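Local coordinates for putative immunoglobulin A1 protease (Bacteroides ovatus, PDB 3N6Z), which is a putative immunoglobulin A1 protease, presumably a hydrolase, whose activity and substrate remain unestablished, at residues Ser272-Val277 with Ser281-Ile286. Numbering follows the deposited sequence.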
loop_
_atom_site.group_PDB
_atom_site.type_symbol
_atom_site.label_atom_id
_atom_site.label_comp_id
_atom_site.label_asym_id
_atom_site.label_seq_id
_atom_site.Cartn_x
_atom_site.Cartn_y
_atom_site.Cartn_z
ATOM N N SER A 272 -3.244 14.750 -0.833
ATOM C CA SER A 272 -2.931 14.614 -2.254
ATOM C C SER A 272 -3.872 15.460 -3.109
ATOM O O SER A 272 -5.063 15.552 -2.824
ATOM C CB SER A 272 -3.104 13.153 -2.683
ATOM O OG SER A 272 -2.222 12.309 -1.989
ATOM N N ASN A 273 -3.361 15.998 -4.218
ATOM C CA ASN A 273 -4.220 16.499 -5.283
ATOM C C ASN A 273 -4.850 15.315 -6.030
ATOM O O ASN A 273 -4.169 14.308 -6.280
ATOM C CB ASN A 273 -3.411 17.357 -6.251
ATOM C CG ASN A 273 -2.849 18.603 -5.593
ATOM O OD1 ASN A 273 -3.506 19.207 -4.743
ATOM N ND2 ASN A 273 -1.643 19.012 -5.999
ATOM N N LEU A 274 -6.146 15.432 -6.338
ATOM C CA LEU A 274 -6.962 14.323 -6.824
ATOM C C LEU A 274 -7.619 14.729 -8.130
ATOM O O LEU A 274 -8.288 15.781 -8.190
ATOM C CB LEU A 274 -8.038 13.964 -5.800
ATOM C CG LEU A 274 -7.610 13.750 -4.355
ATOM C CD1 LEU A 274 -8.831 13.409 -3.492
ATOM C CD2 LEU A 274 -6.597 12.596 -4.261
ATOM N N THR A 275 -7.435 13.894 -9.157
ATOM C CA THR A 275 -7.895 14.190 -10.509
ATOM C C THR A 275 -8.614 13.018 -11.160
ATOM O O THR A 275 -8.043 11.950 -11.327
ATOM C CB THR A 275 -6.723 14.625 -11.393
ATOM O OG1 THR A 275 -6.034 15.704 -10.764
ATOM C CG2 THR A 275 -7.198 15.003 -12.809
ATOM N N GLY A 276 -9.883 13.215 -11.518
ATOM C CA GLY A 276 -10.621 12.288 -12.388
ATOM C C GLY A 276 -10.651 12.922 -13.757
ATOM O O GLY A 276 -11.171 14.020 -13.905
ATOM N N VAL A 277 -10.098 12.246 -14.765
ATOM C CA VAL A 277 -9.990 12.849 -16.096
ATOM C C VAL A 277 -11.350 12.919 -16.800
ATOM O O VAL A 277 -11.791 14.003 -17.179
ATOM C CB VAL A 277 -8.931 12.145 -16.948
ATOM C CG1 VAL A 277 -8.871 12.801 -18.336
ATOM C CG2 VAL A 277 -7.566 12.223 -16.251
ATOM N N SER A 281 -16.129 10.613 -13.824
ATOM C CA SER A 281 -15.352 10.279 -12.634
ATOM C C SER A 281 -15.988 10.811 -11.349
ATOM O O SER A 281 -16.770 11.759 -11.355
ATOM C CB SER A 281 -13.928 10.816 -12.758
ATOM O OG SER A 281 -13.245 10.284 -13.884
ATOM N N THR A 282 -15.649 10.159 -10.243
ATOM C CA THR A 282 -16.033 10.619 -8.904
ATOM C C THR A 282 -14.749 10.817 -8.104
ATOM O O THR A 282 -13.840 9.993 -8.158
ATOM C CB THR A 282 -17.018 9.662 -8.211
ATOM O OG1 THR A 282 -16.451 8.350 -8.145
ATOM C CG2 THR A 282 -18.333 9.614 -8.985
ATOM N N VAL A 283 -14.684 11.923 -7.374
ATOM C CA VAL A 283 -13.532 12.275 -6.566
ATOM C C VAL A 283 -13.961 12.572 -5.149
ATOM O O VAL A 283 -14.785 13.466 -4.918
ATOM C CB VAL A 283 -12.770 13.446 -7.187
ATOM C CG1 VAL A 283 -11.608 13.867 -6.282
ATOM C CG2 VAL A 283 -12.290 13.104 -8.601
ATOM N N GLY A 284 -13.405 11.821 -4.207
ATOM C CA GLY A 284 -13.678 12.020 -2.770
ATOM C C GLY A 284 -12.370 12.320 -2.066
ATOM O O GLY A 284 -11.347 11.649 -2.314
ATOM N N ARG A 285 -12.353 13.288 -1.161
ATOM C CA ARG A 285 -11.080 13.582 -0.483
ATOM C C ARG A 285 -10.575 12.324 0.206
ATOM O O ARG A 285 -9.366 12.110 0.259
ATOM C CB ARG A 285 -11.157 14.763 0.467
ATOM C CG ARG A 285 -11.591 16.053 -0.186
ATOM C CD ARG A 285 -11.364 17.282 0.699
ATOM N NE ARG A 285 -12.221 17.256 1.880
ATOM C CZ ARG A 285 -12.693 18.326 2.514
ATOM N NH1 ARG A 285 -12.320 19.546 2.142
ATOM N NH2 ARG A 285 -13.536 18.158 3.525
ATOM N N ILE A 286 -11.477 11.519 0.793
ATOM C CA ILE A 286 -11.069 10.268 1.463
ATOM C C ILE A 286 -11.350 9.035 0.590
ATOM O O ILE A 286 -10.450 8.201 0.355
ATOM C CB ILE A 286 -11.732 10.109 2.865
ATOM C CG1 ILE A 286 -11.628 11.406 3.707
ATOM C CG2 ILE A 286 -11.105 8.933 3.658
ATOM C CD1 ILE A 286 -10.183 11.835 3.981
#
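Apolar contacts carry the meeting of Leu274 and Val283, whose side chains both leave the backbone toward the facing strand. Val283 spreads its two methyls along the partner chain: CG1, anti to the backbone N (chi1 176°), lies 3.6 Å from Leu274 CB, while CG2 comes to 3.8 Å from the backbone N of Gly276. Leu274 reaches further along the other segment, its CD1 packing at 3.8 Å against Arg285 CA and at 3.3 Å from the carbonyl O of Gly284, a close van der Waals contact. Leu307 of strand 307-309 packs on Leu274, Val283 and Arg285, and Val309 of the same strand on Val283.

Strands 274-276 and 282-284 run almost antiparallel (167°), with axes 6.9 Å apart at their closest, yet they belong to different sheets and meet through side chains. Each sheet is built mainly of parallel strands stacked along the elongated chain, consistent with a beta-solenoid in which the three residues between the segments, 278-280, carry the chain from one face to the next. The Thr275 side chain points away from 281-286. Backbone hydrogen bonds tie Leu274 to Val306 and Lys308 on one flank of its strand, and Thr275 to Val243 and Ala245 on the other.

At the turn the chains close in where Gly276 has no side chain, which lets Ser281 lie against its backbone: Ser281 CB sits 3.6 Å from Gly276 CA. Ser281 OG, also 3.6 Å from Gly276 CA, only touches this backbone; it hydrogen-bonds to Asp278 O in the turn and, weakly, with Gly248 N.

The charged end of Arg285 leads away from strand 274-276. Its NE bonds to His328 O, and NH2 forms a salt bridge with Asp318 as well as a hydrogen bond to Gly329 O.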